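PDB 6FAK: afamin from Homo sapiens, which carries hydrophobic molecules in body fluids, binding vitamin E and keeping lipidated Wnt proteins soluble and active. Local coordinates for residues F329-T334 with I352-K357; P155-T159 with P287-Q291. All blocks are in the same frame, centred on the assembly; numbering follows the deposited sequence.

Interaction 1 of 2, residues F329-T334 with I352-K357; sequences FFAKFT and IVQIYK
F333 and Y356 reach for each other from facing helices because each holds its CG anti to the backbone N, which carries both rings into the gap between the axes. There they form a face-to-face stack, with centroids 4.3 Å apart and planes inclined by 24°. The overlap is partial: Y356 CD2 lies over the centre of the F333 ring, whereas F333 CE1 sits over the Y356 face displaced toward its rim. F330 takes the other course, with CG anti to its carbonyl carbon (chi1 -66°), and its ring presents an edge to Y356, F330 CE1 lying 3.7 Å from Y356 CD2. One face of the F330 ring receives K357, whose CB makes a CH-pi contact 4.2 Å from the F330 centroid. F329 closes the far end, the CZ of its ring edge 3.6 Å from Y356 OH; that hydroxyl is hydrogen-bonded to the backbone oxygen of F312, which fixes the outer end of the tyrosine. At the other end, T334 OG1 rests 3.2 Å from V353 CG2 while it bonds to F330 O at 2.7 Å; F330 O also takes the helical bond from T334 N. The segment axes approach to 10.5 Å, their N-to-C directions 135° apart. F330, F333 and Y356 thus form an aromatic cluster at the centre of the interface, with V353 and T334 beside it, between two steeply crossing helices in the second domain of the all-helical albumin fold.

Interaction 2 of 2, residues P155-T159 with P287-Q291; sequences PTLLT and PERGQ
P155 meets P287 through ring carbons, P155 CB lying 4.2 Å from P287 CB, and the carbonyl oxygen of P155 faces the same proline ring. Next along the helix, T156 brings OG1 to 3.0 Å from Q291 OE1. The hydroxyl receives Q199 NE2, and its own proton could go to Q291 OE1 or to an oxygen of a bound tetraethylene glycol, so this bond is not settled. The glutamine reaches T156 by a bend at chi2 (-42°), and its OE1 is also hydrogen-bonded to Y191 OH. L158 adds a modest apolar touch, its CB 4.2 Å from P287 CG. T159 then packs against three residues: its OG1 lies 3.6 Å from P287 CG and 3.2 Å from Q291 CG, while its CG2 approaches the carboxylate of E288, a poorly ordered side chain whose OE1 position is correspondingly uncertain. The T159 hydroxyl also bonds to P155 O at 3.0 Å, so its polar end is served within its own helix although P287 CG and Q291 CG lie against it. The other E288 oxygen, OE2, bonds to H163, one turn beyond T159 on helix 154-171. P287, preceded by a cis peptide bond, is the N-cap residue; the contact therefore uses the first turn of helix 288-295. Around this junction, helix 22-33 touches L158, helix 253-268 packs on P155, and F195 of helix 177-209 touches both T156 and Q291.

Overall arrangement
Interaction 2 comes from the more widely separated parts of the sequence: 127 residues lie between its segments, against 17 for interaction 1. It joins helix 154-171 of the first albumin repeat to helix 288-295 of the second, the latter within the region that forms the pocket for hydrophobic ligands. Interaction 1 stays inside the second repeat, pairing helices 326-339 and 346-363. Both segments of interaction 2 precede those of interaction 1 in the sequence. Their centres are 32 Å apart and their nearest atoms about 21 Å, so they do not contact each other directly. The second repeat is thus packed internally at one site and against the first at another.

Interaction 1 of 2, residues F329-T334 with I352-K357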
ATOM      1  N   PHE A 329      -2.223  -4.751 -29.201  1.00 24.73           N
ATOM      2  CA  PHE A 329      -2.094  -6.194 -29.326  1.00 24.87           C
ATOM      3  C   PHE A 329      -1.790  -6.831 -27.925  1.00 24.38           C
ATOM      4  O   PHE A 329      -2.389  -7.819 -27.533  1.00 24.02           O
ATOM      5  CB  PHE A 329      -0.933  -6.506 -30.291  1.00 25.36           C
ATOM      6  CG  PHE A 329      -0.557  -7.953 -30.335  1.00 25.76           C
ATOM      7  CD1 PHE A 329      -1.294  -8.833 -31.090  1.00 26.47           C
ATOM      8  CD2 PHE A 329       0.512  -8.419 -29.627  1.00 26.04           C
ATOM      9  CE1 PHE A 329      -1.000 -10.188 -31.091  1.00 26.64           C
ATOM     10  CE2 PHE A 329       0.823  -9.780 -29.622  1.00 26.38           C
ATOM     11  CZ  PHE A 329       0.055 -10.646 -30.357  1.00 26.46           C
ATOM     12  N   PHE A 330      -0.789  -6.284 -27.226  1.00 24.21           N
ATOM     13  CA  PHE A 330      -0.490  -6.756 -25.842  1.00 24.14           C
ATOM     14  C   PHE A 330      -1.589  -6.465 -24.793  1.00 24.23           C
ATOM     15  O   PHE A 330      -1.780  -7.254 -23.849  1.00 24.02           O
ATOM     16  CB  PHE A 330       0.923  -6.313 -25.380  1.00 24.13           C
ATOM     17  CG  PHE A 330       2.041  -6.967 -26.163  1.00 24.21           C
ATOM     18  CD1 PHE A 330       2.224  -8.332 -26.118  1.00 24.36           C
ATOM     19  CD2 PHE A 330       2.905  -6.211 -26.959  1.00 24.44           C
ATOM     20  CE1 PHE A 330       3.225  -8.942 -26.884  1.00 24.42           C
ATOM     21  CE2 PHE A 330       3.895  -6.792 -27.705  1.00 24.41           C
ATOM     22  CZ  PHE A 330       4.048  -8.170 -27.688  1.00 24.46           C
ATOM     23  N   ALA A 331      -2.275  -5.346 -24.930  1.00 24.40           N
ATOM     24  CA  ALA A 331      -3.483  -5.106 -24.111  1.00 24.84           C
ATOM     25  C   ALA A 331      -4.552  -6.183 -24.303  1.00 25.36           C
ATOM     26  O   ALA A 331      -5.133  -6.671 -23.329  1.00 24.93           O
ATOM     27  CB  ALA A 331      -4.076  -3.714 -24.392  1.00 24.95           C
ATOM     28  N   LYS A 332      -4.809  -6.554 -25.570  1.00 26.24           N
ATOM     29  CA  LYS A 332      -5.743  -7.617 -25.863  1.00 27.29           C
ATOM     30  C   LYS A 332      -5.276  -8.982 -25.313  1.00 26.22           C
ATOM     31  O   LYS A 332      -6.083  -9.761 -24.790  1.00 26.06           O
ATOM     32  CB  LYS A 332      -6.014  -7.741 -27.358  1.00 30.08           C
ATOM     33  CG  LYS A 332      -7.301  -8.512 -27.614  1.00 34.45           C
ATOM     34  CD  LYS A 332      -7.774  -8.420 -29.040  1.00 43.11           C
ATOM     35  CE  LYS A 332      -9.270  -8.810 -29.160  1.00 50.63           C
ATOM     36  NZ  LYS A 332      -9.750  -9.871 -28.224  1.00 50.29           N
ATOM     37  N   PHE A 333      -3.997  -9.287 -25.456  1.00 25.28           N
ATOM     38  CA  PHE A 333      -3.435 -10.494 -24.831  1.00 24.97           C
ATOM     39  C   PHE A 333      -3.650 -10.481 -23.302  1.00 24.93           C
ATOM     40  O   PHE A 333      -4.129 -11.452 -22.730  1.00 24.90           O
ATOM     41  CB  PHE A 333      -1.941 -10.662 -25.137  1.00 24.75           C
ATOM     42  CG  PHE A 333      -1.334 -11.808 -24.381  1.00 24.75           C
ATOM     43  CD1 PHE A 333      -1.569 -13.116 -24.780  1.00 24.77           C
ATOM     44  CD2 PHE A 333      -0.589 -11.569 -23.204  1.00 24.46           C
ATOM     45  CE1 PHE A 333      -1.036 -14.173 -24.049  1.00 24.87           C
ATOM     46  CE2 PHE A 333      -0.044 -12.611 -22.489  1.00 24.54           C
ATOM     47  CZ  PHE A 333      -0.263 -13.916 -22.892  1.00 24.79           C
ATOM     48  N   THR A 334      -3.382  -9.342 -22.684  1.00 24.69           N
ATOM     49  CA  THR A 334      -3.482  -9.219 -21.252  1.00 24.82           C
ATOM     50  C   THR A 334      -4.974  -9.449 -20.818  1.00 25.20           C
ATOM     51  O   THR A 334      -5.258 -10.220 -19.912  1.00 24.84           O
ATOM     52  CB  THR A 334      -2.943  -7.860 -20.763  1.00 24.47           C
ATOM     53  OG1 THR A 334      -1.587  -7.625 -21.217  1.00 24.28           O
ATOM     54  CG2 THR A 334      -3.048  -7.801 -19.241  1.00 24.57           C
ATOM     55  N   ILE A 352       3.913 -12.905 -17.295  1.00 24.00           N
ATOM     56  CA  ILE A 352       3.466 -13.616 -18.480  1.00 24.17           C
ATOM     57  C   ILE A 352       3.386 -12.688 -19.703  1.00 24.08           C
ATOM     58  O   ILE A 352       3.839 -13.056 -20.804  1.00 24.07           O
ATOM     59  CB  ILE A 352       2.152 -14.424 -18.193  1.00 24.43           C
ATOM     60  CG1 ILE A 352       2.546 -15.600 -17.287  1.00 24.84           C
ATOM     61  CG2 ILE A 352       1.481 -14.913 -19.488  1.00 24.53           C
ATOM     62  CD1 ILE A 352       1.385 -16.274 -16.625  1.00 25.33           C
ATOM     63  N   VAL A 353       2.877 -11.480 -19.506  1.00 24.04           N
ATOM     64  CA  VAL A 353       2.806 -10.523 -20.604  1.00 24.24           C
ATOM     65  C   VAL A 353       4.221 -10.202 -21.107  1.00 24.62           C
ATOM     66  O   VAL A 353       4.458 -10.192 -22.336  1.00 24.38           O
ATOM     67  CB  VAL A 353       2.043  -9.241 -20.238  1.00 24.23           C
ATOM     68  CG1 VAL A 353       2.104  -8.247 -21.390  1.00 24.49           C
ATOM     69  CG2 VAL A 353       0.572  -9.519 -19.881  1.00 24.21           C
ATOM     70  N   GLN A 354       5.161  -9.976 -20.188  0.59 24.82           N
ATOM     71  CA  GLN A 354       6.531  -9.673 -20.581  0.59 25.40           C
ATOM     72  C   GLN A 354       7.216 -10.814 -21.307  0.59 25.54           C
ATOM     73  O   GLN A 354       7.964 -10.604 -22.289  0.59 25.70           O
ATOM     74  CB  GLN A 354       7.360  -9.302 -19.345  0.59 26.13           C
ATOM     75  CG  GLN A 354       8.779  -8.867 -19.656  0.59 27.00           C
ATOM     76  CD  GLN A 354       8.783  -7.585 -20.480  0.59 27.79           C
ATOM     77  OE1 GLN A 354       8.154  -6.591 -20.079  0.59 28.35           O
ATOM     78  NE2 GLN A 354       9.429  -7.615 -21.649  0.59 27.99           N
ATOM     79  N   ILE A 355       7.042 -12.013 -20.775  1.00 25.71           N
ATOM     80  CA  ILE A 355       7.567 -13.220 -21.425  1.00 26.36           C
ATOM     81  C   ILE A 355       7.012 -13.377 -22.839  1.00 25.78           C
ATOM     82  O   ILE A 355       7.755 -13.725 -23.739  1.00 25.47           O
ATOM     83  CB  ILE A 355       7.316 -14.443 -20.583  1.00 27.85           C
ATOM     84  CG1 ILE A 355       8.293 -14.383 -19.405  1.00 29.55           C
ATOM     85  CG2 ILE A 355       7.530 -15.745 -21.353  1.00 28.60           C
ATOM     86  CD1 ILE A 355       7.890 -15.303 -18.297  1.00 31.37           C
ATOM     87  N   TYR A 356       5.713 -13.143 -22.997  1.00 25.46           N
ATOM     88  CA  TYR A 356       5.081 -13.211 -24.330  1.00 25.41           C
ATOM     89  C   TYR A 356       5.714 -12.164 -25.259  1.00 25.86           C
ATOM     90  O   TYR A 356       6.045 -12.462 -26.417  1.00 26.04           O
ATOM     91  CB  TYR A 356       3.552 -13.061 -24.211  1.00 25.16           C
ATOM     92  CG  TYR A 356       2.795 -13.268 -25.501  1.00 25.26           C
ATOM     93  CD1 TYR A 356       2.974 -14.427 -26.245  1.00 25.46           C
ATOM     94  CD2 TYR A 356       1.937 -12.303 -25.983  1.00 25.28           C
ATOM     95  CE1 TYR A 356       2.291 -14.658 -27.424  1.00 25.69           C
ATOM     96  CE2 TYR A 356       1.224 -12.526 -27.174  1.00 25.47           C
ATOM     97  CZ  TYR A 356       1.443 -13.703 -27.900  1.00 25.75           C
ATOM     98  OH  TYR A 356       0.798 -13.917 -29.131  1.00 26.22           O
ATOM     99  N   LYS A 357       5.849 -10.936 -24.780  1.00 26.14           N
ATOM    100  CA  LYS A 357       6.502  -9.885 -25.541  1.00 27.61           C
ATOM    101  C   LYS A 357       7.962 -10.204 -25.962  1.00 27.22           C
ATOM    102  O   LYS A 357       8.313 -10.054 -27.143  1.00 26.72           O
ATOM    103  CB  LYS A 357       6.456  -8.587 -24.749  1.00 29.63           C
ATOM    104  CG  LYS A 357       7.158  -7.410 -25.375  1.00 35.07           C
ATOM    105  CD  LYS A 357       6.924  -6.176 -24.474  1.00 43.19           C
ATOM    106  CE  LYS A 357       7.548  -4.928 -25.086  1.00 48.69           C
ATOM    107  NZ  LYS A 357       7.397  -3.768 -24.159  1.00 47.64           N
TER

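Interaction 2 of 2, residues P155-T159 with P287-Q291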
ATOM      1  N   PRO A 155     -11.419   9.175  -1.144  1.00 26.42           N
ATOM      2  CA  PRO A 155     -12.602   8.340  -0.966  1.00 27.03           C
ATOM      3  C   PRO A 155     -12.375   7.252   0.094  1.00 27.53           C
ATOM      4  O   PRO A 155     -13.276   6.940   0.881  1.00 27.95           O
ATOM      5  CB  PRO A 155     -12.806   7.724  -2.368  1.00 27.19           C
ATOM      6  CG  PRO A 155     -12.202   8.710  -3.296  1.00 26.81           C
ATOM      7  CD  PRO A 155     -11.034   9.277  -2.569  1.00 26.52           C
ATOM      8  N   THR A 156     -11.156   6.717   0.169  1.00 27.51           N
ATOM      9  CA  THR A 156     -10.795   5.737   1.179  1.00 27.84           C
ATOM     10  C   THR A 156     -10.838   6.317   2.617  1.00 28.42           C
ATOM     11  O   THR A 156     -11.458   5.731   3.535  1.00 28.32           O
ATOM     12  CB  THR A 156      -9.433   5.101   0.869  1.00 28.14           C
ATOM     13  OG1 THR A 156      -9.493   4.546  -0.455  1.00 29.67           O
ATOM     14  CG2 THR A 156      -9.115   4.032   1.881  1.00 28.74           C
ATOM     15  N   LEU A 157     -10.208   7.469   2.785  1.00 28.70           N
ATOM     16  CA  LEU A 157     -10.130   8.145   4.066  1.00 29.77           C
ATOM     17  C   LEU A 157     -11.504   8.559   4.572  1.00 29.36           C
ATOM     18  O   LEU A 157     -11.795   8.431   5.794  1.00 28.31           O
ATOM     19  CB  LEU A 157      -9.223   9.383   3.991  1.00 32.53           C
ATOM     20  CG  LEU A 157      -7.881   9.455   4.684  1.00 40.31           C
ATOM     21  CD1 LEU A 157      -7.229   8.103   5.016  1.00 41.22           C
ATOM     22  CD2 LEU A 157      -6.919  10.377   3.955  1.00 38.34           C
ATOM     23  N   LEU A 158     -12.323   9.085   3.677  1.00 28.95           N
ATOM     24  CA  LEU A 158     -13.730   9.431   4.029  1.00 28.99           C
ATOM     25  C   LEU A 158     -14.567   8.194   4.440  1.00 29.56           C
ATOM     26  O   LEU A 158     -15.372   8.252   5.369  1.00 30.58           O
ATOM     27  CB  LEU A 158     -14.416  10.156   2.886  1.00 29.28           C
ATOM     28  CG  LEU A 158     -13.897  11.539   2.530  1.00 29.10           C
ATOM     29  CD1 LEU A 158     -14.460  11.963   1.180  1.00 29.37           C
ATOM     30  CD2 LEU A 158     -14.229  12.573   3.573  1.00 30.37           C
ATOM     31  N   THR A 159     -14.400   7.081   3.748  1.00 29.15           N
ATOM     32  CA  THR A 159     -15.003   5.836   4.158  1.00 29.94           C
ATOM     33  C   THR A 159     -14.508   5.374   5.533  1.00 30.26           C
ATOM     34  O   THR A 159     -15.306   4.892   6.393  1.00 30.10           O
ATOM     35  CB  THR A 159     -14.761   4.740   3.096  1.00 30.01           C
ATOM     36  OG1 THR A 159     -15.398   5.136   1.879  1.00 30.18           O
ATOM     37  CG2 THR A 159     -15.325   3.388   3.546  1.00 31.27           C
ATOM     38  N   PRO A 287     -19.113   7.973  -0.762  1.00 73.86           N
ATOM     39  CA  PRO A 287     -18.190   7.185  -1.577  1.00 87.77           C
ATOM     40  C   PRO A 287     -18.261   5.665  -1.300  1.00 87.83           C
ATOM     41  O   PRO A 287     -17.340   4.937  -1.677  1.00 86.96           O
ATOM     42  CB  PRO A 287     -16.825   7.739  -1.131  1.00 87.45           C
ATOM     43  CG  PRO A 287     -17.019   8.012   0.328  1.00 79.39           C
ATOM     44  CD  PRO A 287     -18.487   8.347   0.524  1.00 79.70           C
ATOM     45  N   GLU A 288     -19.341   5.197  -0.668  1.00 95.39           N
ATOM     46  CA  GLU A 288     -19.464   3.797  -0.246  1.00 94.59           C
ATOM     47  C   GLU A 288     -19.730   2.885  -1.446  1.00 86.99           C
ATOM     48  O   GLU A 288     -19.050   1.874  -1.597  1.00 76.82           O
ATOM     49  CB  GLU A 288     -20.571   3.635   0.811  1.00 91.83           C
ATOM     50  CG  GLU A 288     -20.294   2.543   1.833  1.00 95.34           C
ATOM     51  CD  GLU A 288     -19.283   2.954   2.899  1.00 99.06           C
ATOM     52  OE1 GLU A 288     -18.484   3.891   2.665  1.00111.77           O
ATOM     53  OE2 GLU A 288     -19.285   2.333   3.984  1.00 78.67           O
ATOM     54  N   ARG A 289     -20.694   3.274  -2.294  1.00 86.03           N
ATOM     55  CA  ARG A 289     -21.028   2.579  -3.569  1.00 86.29           C
ATOM     56  C   ARG A 289     -19.796   2.152  -4.423  1.00 79.37           C
ATOM     57  O   ARG A 289     -19.903   1.187  -5.187  1.00 77.97           O
ATOM     58  CB  ARG A 289     -22.115   3.388  -4.370  1.00 83.09           C
ATOM     59  CG  ARG A 289     -22.107   3.403  -5.919  1.00 77.97           C
ATOM     60  CD  ARG A 289     -21.549   4.703  -6.500  1.00 72.07           C
ATOM     61  NE  ARG A 289     -20.327   5.124  -5.797  1.00 72.69           N
ATOM     62  CZ  ARG A 289     -19.585   6.198  -6.055  1.00 60.91           C
ATOM     63  NH1 ARG A 289     -19.928   7.041  -7.036  1.00 62.48           N
ATOM     64  NH2 ARG A 289     -18.496   6.422  -5.328  1.00 52.18           N
ATOM     65  N   GLY A 290     -18.650   2.827  -4.239  1.00 64.76           N
ATOM     66  CA  GLY A 290     -17.404   2.540  -4.939  1.00 67.43           C
ATOM     67  C   GLY A 290     -16.341   1.791  -4.143  1.00 69.66           C
ATOM     68  O   GLY A 290     -15.591   0.979  -4.708  1.00 55.36           O
ATOM     69  N   GLN A 291     -16.227   2.087  -2.844  1.00 75.42           N
ATOM     70  CA  GLN A 291     -15.435   1.227  -1.941  1.00 81.35           C
ATOM     71  C   GLN A 291     -16.101  -0.188  -1.861  1.00 84.08           C
ATOM     72  O   GLN A 291     -15.413  -1.193  -1.648  1.00 87.39           O
ATOM     73  CB  GLN A 291     -15.266   1.844  -0.531  1.00 74.82           C
ATOM     74  CG  GLN A 291     -14.346   3.073  -0.348  1.00 65.89           C
ATOM     75  CD  GLN A 291     -13.006   3.068  -1.097  1.00 74.68           C
ATOM     76  OE1 GLN A 291     -11.944   2.810  -0.516  1.00 62.72           O
ATOM     77  NE2 GLN A 291     -13.047   3.417  -2.384  1.00 85.44           N
TER